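Local coordinates for protein citrate synthase (Pyrobaculum aerophilum, PDB 2IBP) that probably catalyses the condensation of oxaloacetate with acetyl-CoA and water to citrate and CoA, and forms a homodimer of topologically interlinked chains, at residues A[110-124]-A[234-246]. Sequence-based numbering, arbitrary orientation.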
ATOM      1  N   MET A 110       4.292 -13.797  -3.619  1.00  8.88           N
ATOM      2  CA  MET A 110       3.642 -12.534  -3.253  1.00 11.34           C
ATOM      3  C   MET A 110       4.329 -11.320  -3.879  1.00  9.86           C
ATOM      4  O   MET A 110       3.660 -10.352  -4.230  1.00  9.23           O
ATOM      5  CB  MET A 110       3.471 -12.385  -1.750  1.00  9.11           C
ATOM      6  CG  MET A 110       2.464 -13.371  -1.181  1.00 10.71           C
ATOM      7  SD  MET A 110       0.772 -13.055  -1.723  1.00 10.10           S
ATOM      8  CE  MET A 110       0.311 -11.706  -0.643  1.00  9.60           C
ATOM      9  N   PHE A 111       5.641 -11.392  -4.088  1.00  9.89           N
ATOM     10  CA  PHE A 111       6.336 -10.300  -4.781  1.00  8.66           C
ATOM     11  C   PHE A 111       5.878 -10.271  -6.238  1.00  7.65           C
ATOM     12  O   PHE A 111       5.680  -9.209  -6.830  1.00 10.52           O
ATOM     13  CB  PHE A 111       7.843 -10.488  -4.730  1.00 12.31           C
ATOM     14  CG  PHE A 111       8.450 -10.140  -3.406  1.00 13.17           C
ATOM     15  CD1 PHE A 111       8.508  -8.816  -2.991  1.00 14.97           C
ATOM     16  CD2 PHE A 111       9.058 -11.106  -2.636  1.00 15.19           C
ATOM     17  CE1 PHE A 111       9.124  -8.470  -1.805  1.00 14.23           C
ATOM     18  CE2 PHE A 111       9.657 -10.768  -1.441  1.00 14.09           C
ATOM     19  CZ  PHE A 111       9.691  -9.452  -1.028  1.00 14.25           C
ATOM     20  N   ALA A 112       5.747 -11.457  -6.831  1.00 10.28           N
ATOM     21  CA  ALA A 112       5.294 -11.582  -8.210  1.00 11.23           C
ATOM     22  C   ALA A 112       3.893 -11.028  -8.344  1.00  9.98           C
ATOM     23  O   ALA A 112       3.590 -10.367  -9.339  1.00  8.90           O
ATOM     24  CB  ALA A 112       5.337 -13.043  -8.676  1.00 11.32           C
ATOM     25  N   LEU A 113       3.020 -11.326  -7.377  1.00  8.23           N
ATOM     26  CA  LEU A 113       1.655 -10.795  -7.415  1.00  8.46           C
ATOM     27  C   LEU A 113       1.686  -9.279  -7.386  1.00 10.89           C
ATOM     28  O   LEU A 113       0.992  -8.635  -8.171  1.00 10.42           O
ATOM     29  CB  LEU A 113       0.797 -11.288  -6.258  1.00 12.51           C
ATOM     30  CG  LEU A 113      -0.047 -12.525  -6.561  1.00 19.63           C
ATOM     31  CD1 LEU A 113       0.828 -13.734  -6.889  1.00 21.94           C
ATOM     32  CD2 LEU A 113      -0.956 -12.805  -5.376  1.00 15.03           C
ATOM     33  N   GLU A 114       2.438  -8.709  -6.444  1.00  9.02           N
ATOM     34  CA  GLU A 114       2.506  -7.249  -6.327  1.00  9.59           C
ATOM     35  C   GLU A 114       2.947  -6.629  -7.641  1.00 11.60           C
ATOM     36  O   GLU A 114       2.301  -5.717  -8.150  1.00 10.48           O
ATOM     37  CB  GLU A 114       3.526  -6.812  -5.268  1.00 16.41           C
ATOM     38  CG  GLU A 114       3.163  -7.078  -3.842  1.00 25.00           C
ATOM     39  CD  GLU A 114       4.229  -6.558  -2.896  1.00 18.03           C
ATOM     40  OE1 GLU A 114       4.645  -5.380  -3.039  1.00 22.60           O
ATOM     41  OE2 GLU A 114       4.678  -7.337  -2.031  1.00 24.32           O
ATOM     42  N   ALA A 115       4.055  -7.127  -8.186  1.00  8.12           N
ATOM     43  CA  ALA A 115       4.615  -6.582  -9.420  1.00  8.09           C
ATOM     44  C   ALA A 115       3.721  -6.845 -10.638  1.00  8.06           C
ATOM     45  O   ALA A 115       3.524  -5.972 -11.482  1.00  9.14           O
ATOM     46  CB  ALA A 115       6.022  -7.142  -9.657  1.00 11.66           C
ATOM     47  N   ALA A 116       3.151  -8.046 -10.708  1.00  7.96           N
ATOM     48  CA  ALA A 116       2.289  -8.409 -11.827  1.00  8.90           C
ATOM     49  C   ALA A 116       1.005  -7.575 -11.864  1.00  7.20           C
ATOM     50  O   ALA A 116       0.551  -7.152 -12.928  1.00  9.09           O
ATOM     51  CB  ALA A 116       1.948  -9.915 -11.772  1.00  7.99           C
ATOM     52  N   VAL A 117       0.434  -7.294 -10.702  1.00  7.83           N
ATOM     53  CA  VAL A 117      -0.776  -6.481 -10.655  1.00  7.01           C
ATOM     54  C   VAL A 117      -0.464  -5.055 -11.123  1.00  8.60           C
ATOM     55  O   VAL A 117      -1.184  -4.478 -11.943  1.00  9.47           O
ATOM     56  CB  VAL A 117      -1.376  -6.485  -9.266  1.00  9.11           C
ATOM     57  CG1 VAL A 117      -2.416  -5.392  -9.137  1.00  8.20           C
ATOM     58  CG2 VAL A 117      -1.950  -7.861  -8.965  1.00  9.57           C
ATOM     59  N   ALA A 118       0.659  -4.511 -10.676  1.00  9.24           N
ATOM     60  CA  ALA A 118       1.068  -3.177 -11.127  1.00  7.35           C
ATOM     61  C   ALA A 118       1.309  -3.195 -12.641  1.00  8.42           C
ATOM     62  O   ALA A 118       0.894  -2.285 -13.367  1.00 10.53           O
ATOM     63  CB  ALA A 118       2.350  -2.730 -10.416  1.00  9.82           C
ATOM     64  N   ALA A 119       2.008  -4.219 -13.118  1.00  9.19           N
ATOM     65  CA  ALA A 119       2.311  -4.343 -14.541  1.00  8.34           C
ATOM     66  C   ALA A 119       1.058  -4.426 -15.385  1.00 10.12           C
ATOM     67  O   ALA A 119       0.972  -3.772 -16.421  1.00  9.70           O
ATOM     68  CB  ALA A 119       3.189  -5.549 -14.816  1.00 11.17           C
ATOM     69  N   GLU A 120       0.090  -5.224 -14.951  1.00  9.09           N
ATOM     70  CA  GLU A 120      -1.157  -5.360 -15.702  1.00  7.20           C
ATOM     71  C   GLU A 120      -1.909  -4.032 -15.743  1.00 10.13           C
ATOM     72  O   GLU A 120      -2.457  -3.641 -16.781  1.00 11.67           O
ATOM     73  CB  GLU A 120      -2.023  -6.470 -15.117  1.00  9.26           C
ATOM     74  CG  GLU A 120      -3.292  -6.783 -15.895  1.00 12.17           C
ATOM     75  CD  GLU A 120      -3.083  -7.540 -17.208  1.00 10.80           C
ATOM     76  OE1 GLU A 120      -1.974  -8.065 -17.482  1.00  9.94           O
ATOM     77  OE2 GLU A 120      -4.087  -7.653 -17.958  1.00 12.09           O
ATOM     78  N   GLY A 121      -1.876  -3.285 -14.651  1.00  8.58           N
ATOM     79  CA  GLY A 121      -2.563  -2.000 -14.625  1.00  9.71           C
ATOM     80  C   GLY A 121      -1.905  -0.976 -15.535  1.00 10.20           C
ATOM     81  O   GLY A 121      -2.563  -0.048 -16.056  1.00 11.12           O
ATOM     82  N   ALA A 122      -0.612  -1.191 -15.787  1.00  9.89           N
ATOM     83  CA  ALA A 122       0.218  -0.250 -16.548  1.00 13.46           C
ATOM     84  C   ALA A 122      -0.211  -0.120 -17.990  1.00  9.99           C
ATOM     85  O   ALA A 122      -0.098   0.954 -18.587  1.00 13.76           O
ATOM     86  CB  ALA A 122       1.663  -0.674 -16.488  1.00 12.14           C
ATOM     87  N   TYR A 123      -0.698  -1.218 -18.560  1.00 10.85           N
ATOM     88  CA  TYR A 123      -1.086  -1.221 -19.960  1.00 11.86           C
ATOM     89  C   TYR A 123      -2.584  -1.426 -20.196  1.00 12.07           C
ATOM     90  O   TYR A 123      -3.020  -1.522 -21.347  1.00 15.64           O
ATOM     91  CB  TYR A 123      -0.277  -2.257 -20.736  1.00 15.42           C
ATOM     92  CG  TYR A 123       1.190  -1.916 -20.832  1.00 13.56           C
ATOM     93  CD1 TYR A 123       1.604  -0.730 -21.419  1.00 15.32           C
ATOM     94  CD2 TYR A 123       2.156  -2.789 -20.379  1.00 18.14           C
ATOM     95  CE1 TYR A 123       2.942  -0.407 -21.510  1.00 15.67           C
ATOM     96  CE2 TYR A 123       3.496  -2.476 -20.457  1.00 14.67           C
ATOM     97  CZ  TYR A 123       3.887  -1.284 -21.035  1.00 13.63           C
ATOM     98  OH  TYR A 123       5.218  -0.994 -21.151  1.00 12.42           O
ATOM     99  N   ASP A 124      -3.365  -1.469 -19.118  1.00 11.66           N
ATOM    100  CA  ASP A 124      -4.818  -1.620 -19.196  1.00 10.02           C
ATOM    101  C   ASP A 124      -5.407  -0.305 -19.702  1.00 10.35           C
ATOM    102  O   ASP A 124      -5.313   0.724 -19.043  1.00 12.48           O
ATOM    103  CB  ASP A 124      -5.388  -1.970 -17.823  1.00 13.40           C
ATOM    104  CG  ASP A 124      -6.894  -2.195 -17.841  1.00 14.34           C
ATOM    105  OD1 ASP A 124      -7.621  -1.363 -18.406  1.00 17.09           O
ATOM    106  OD2 ASP A 124      -7.329  -3.221 -17.296  1.00 24.91           O
ATOM    107  N   TYR A 234      -5.611  -0.971  -9.781  1.00  8.42           N
ATOM    108  CA  TYR A 234      -4.552  -1.959  -9.788  1.00  6.01           C
ATOM    109  C   TYR A 234      -3.543  -1.624  -8.692  1.00  8.08           C
ATOM    110  O   TYR A 234      -3.109  -2.497  -7.955  1.00  9.19           O
ATOM    111  CB  TYR A 234      -3.873  -2.009 -11.140  1.00  7.08           C
ATOM    112  CG  TYR A 234      -4.659  -2.702 -12.236  1.00  8.01           C
ATOM    113  CD1 TYR A 234      -4.388  -4.023 -12.562  1.00  8.99           C
ATOM    114  CD2 TYR A 234      -5.576  -2.014 -13.008  1.00 10.13           C
ATOM    115  CE1 TYR A 234      -5.027  -4.659 -13.604  1.00 11.45           C
ATOM    116  CE2 TYR A 234      -6.258  -2.658 -14.044  1.00 10.98           C
ATOM    117  CZ  TYR A 234      -5.963  -3.974 -14.342  1.00 12.41           C
ATOM    118  OH  TYR A 234      -6.592  -4.644 -15.388  1.00 13.78           O
ATOM    119  N   SER A 235      -3.131  -0.371  -8.616  1.00  8.98           N
ATOM    120  CA  SER A 235      -2.169   0.034  -7.591  1.00  7.98           C
ATOM    121  C   SER A 235      -2.716  -0.193  -6.180  1.00  5.82           C
ATOM    122  O   SER A 235      -1.996  -0.627  -5.272  1.00  7.76           O
ATOM    123  CB  SER A 235      -1.773   1.494  -7.801  1.00  9.04           C
ATOM    124  OG  SER A 235      -1.057   1.582  -9.021  1.00  9.88           O
ATOM    125  N   SER A 236      -4.011   0.052  -5.996  1.00  6.81           N
ATOM    126  CA  SER A 236      -4.641  -0.179  -4.697  1.00  7.53           C
ATOM    127  C   SER A 236      -4.589  -1.675  -4.325  1.00  9.50           C
ATOM    128  O   SER A 236      -4.304  -2.047  -3.181  1.00  8.23           O
ATOM    129  CB  SER A 236      -6.066   0.333  -4.713  1.00  8.44           C
ATOM    130  OG  SER A 236      -6.077   1.747  -4.919  1.00  9.41           O
ATOM    131  N   VAL A 237      -4.841  -2.527  -5.309  1.00  7.07           N
ATOM    132  CA  VAL A 237      -4.773  -3.962  -5.081  1.00  7.07           C
ATOM    133  C   VAL A 237      -3.329  -4.407  -4.825  1.00  6.96           C
ATOM    134  O   VAL A 237      -3.083  -5.211  -3.917  1.00  7.61           O
ATOM    135  CB  VAL A 237      -5.450  -4.764  -6.208  1.00  6.82           C
ATOM    136  CG1 VAL A 237      -5.128  -6.261  -6.078  1.00  8.82           C
ATOM    137  CG2 VAL A 237      -6.941  -4.533  -6.157  1.00  8.19           C
ATOM    138  N   ALA A 238      -2.376  -3.838  -5.557  1.00  7.41           N
ATOM    139  CA  ALA A 238      -0.967  -4.172  -5.344  1.00  8.25           C
ATOM    140  C   ALA A 238      -0.584  -3.841  -3.890  1.00  7.23           C
ATOM    141  O   ALA A 238       0.086  -4.635  -3.227  1.00  6.73           O
ATOM    142  CB  ALA A 238      -0.074  -3.429  -6.331  1.00  8.07           C
ATOM    143  N   ALA A 239      -1.060  -2.698  -3.383  1.00  5.46           N
ATOM    144  CA  ALA A 239      -0.811  -2.300  -1.997  1.00  8.32           C
ATOM    145  C   ALA A 239      -1.477  -3.255  -1.006  1.00  8.36           C
ATOM    146  O   ALA A 239      -0.895  -3.599  -0.003  1.00  6.55           O
ATOM    147  CB  ALA A 239      -1.274  -0.859  -1.742  1.00  7.81           C
ATOM    148  N   ALA A 240      -2.713  -3.665  -1.288  1.00  5.80           N
ATOM    149  CA  ALA A 240      -3.406  -4.639  -0.446  1.00  5.59           C
ATOM    150  C   ALA A 240      -2.588  -5.935  -0.341  1.00  5.03           C
ATOM    151  O   ALA A 240      -2.420  -6.493   0.745  1.00  6.49           O
ATOM    152  CB  ALA A 240      -4.771  -4.935  -1.019  1.00  5.72           C
ATOM    153  N   ILE A 241      -2.062  -6.385  -1.478  1.00  5.95           N
ATOM    154  CA  ILE A 241      -1.199  -7.578  -1.543  1.00  4.46           C
ATOM    155  C   ILE A 241       0.061  -7.380  -0.718  1.00  5.39           C
ATOM    156  O   ILE A 241       0.497  -8.281  -0.014  1.00  7.97           O
ATOM    157  CB  ILE A 241      -0.880  -7.920  -2.998  1.00  7.29           C
ATOM    158  CG1 ILE A 241      -2.165  -8.360  -3.707  1.00  7.18           C
ATOM    159  CG2 ILE A 241       0.200  -9.003  -3.104  1.00  8.48           C
ATOM    160  CD1 ILE A 241      -2.040  -8.442  -5.226  1.00  9.15           C
ATOM    161  N   ALA A 242       0.656  -6.199  -0.833  1.00  6.79           N
ATOM    162  CA  ALA A 242       1.850  -5.870  -0.044  1.00  5.70           C
ATOM    163  C   ALA A 242       1.556  -6.057   1.438  1.00  7.69           C
ATOM    164  O   ALA A 242       2.355  -6.617   2.191  1.00  7.73           O
ATOM    165  CB  ALA A 242       2.272  -4.442  -0.335  1.00  6.40           C
ATOM    166  N   ALA A 243       0.398  -5.605   1.880  1.00  6.99           N
ATOM    167  CA  ALA A 243       0.053  -5.746   3.291  1.00  6.10           C
ATOM    168  C   ALA A 243      -0.230  -7.204   3.627  1.00  6.06           C
ATOM    169  O   ALA A 243       0.170  -7.709   4.681  1.00  9.03           O
ATOM    170  CB  ALA A 243      -1.167  -4.876   3.634  1.00  7.62           C
ATOM    171  N   LEU A 244      -0.969  -7.864   2.744  1.00  6.87           N
ATOM    172  CA  LEU A 244      -1.372  -9.246   2.958  1.00  8.39           C
ATOM    173  C   LEU A 244      -0.173 -10.177   3.159  1.00  7.25           C
ATOM    174  O   LEU A 244      -0.264 -11.186   3.841  1.00 10.03           O
ATOM    175  CB  LEU A 244      -2.194  -9.714   1.762  1.00  9.61           C
ATOM    176  CG  LEU A 244      -2.646 -11.161   1.828  1.00  8.74           C
ATOM    177  CD1 LEU A 244      -3.520 -11.351   3.033  1.00 13.19           C
ATOM    178  CD2 LEU A 244      -3.403 -11.526   0.567  1.00  9.69           C
ATOM    179  N   LYS A 245       0.941  -9.833   2.534  1.00  8.62           N
ATOM    180  CA  LYS A 245       2.157 -10.625   2.561  1.00 12.27           C
ATOM    181  C   LYS A 245       2.773 -10.739   3.959  1.00  8.97           C
ATOM    182  O   LYS A 245       3.536 -11.675   4.224  1.00 13.00           O
ATOM    183  CB  LYS A 245       3.150  -9.904   1.645  1.00 19.68           C
ATOM    184  CG  LYS A 245       4.419 -10.586   1.343  1.00 26.70           C
ATOM    185  CD  LYS A 245       5.167  -9.729   0.334  1.00 18.14           C
ATOM    186  CE  LYS A 245       6.553 -10.224   0.155  1.00 25.09           C
ATOM    187  NZ  LYS A 245       7.266 -10.163   1.448  1.00 19.38           N
ATOM    188  N   GLY A 246       2.454  -9.792   4.842  1.00  7.46           N
ATOM    189  CA  GLY A 246       3.054  -9.726   6.179  1.00  6.80           C
ATOM    190  C   GLY A 246       2.595 -10.872   7.048  1.00  6.78           C
ATOM    191  O   GLY A 246       1.434 -11.273   6.978  1.00  9.78           O
TER
HETATM  192  O   HOH W   1       2.824  -3.148  -3.890  1.00 31.10           O
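Tyr234 lays one ring face on the backbone of Gly121, whose CA stands 3.3 Å from the ring centroid in a CH-pi contact, and its OH donates a very short hydrogen bond of 2.5 Å to Asp124 OD2. Phenol and carboxylate planes are 63° apart. At the other end Lys245 puts CE over the centre of the Phe111 ring, 3.5 Å from the centroid; a bend at chi4 (-60°) leaves NZ off-centre in a cation-pi contact. Between these ends Val117 sits as a knob among Tyr234, Val237, Ala238 and Ile241, and Ile241 returns the fit among Met110, Leu113, Glu114 and Val117. Two helices of the mostly helical citrate synthase fold run antiparallel, their N-to-C directions at 178° and the axes of the two segments 8.3 Å apart at closest approach, at the dimer interface. Glu114 extends past Ile241, its CG 3.6 Å from Ile241 CG2, and a water links its OE1 to Ala238 O, weakly at the carbonyl. Its carboxylate also hydrogen-bonds Ser235 of the second subunit, while Lys245 NZ forms a salt bridge with Asp232 of that subunit. Asp124 OD2 has a second partner in Lys153, and OD1 caps the next helix at Asn127 N.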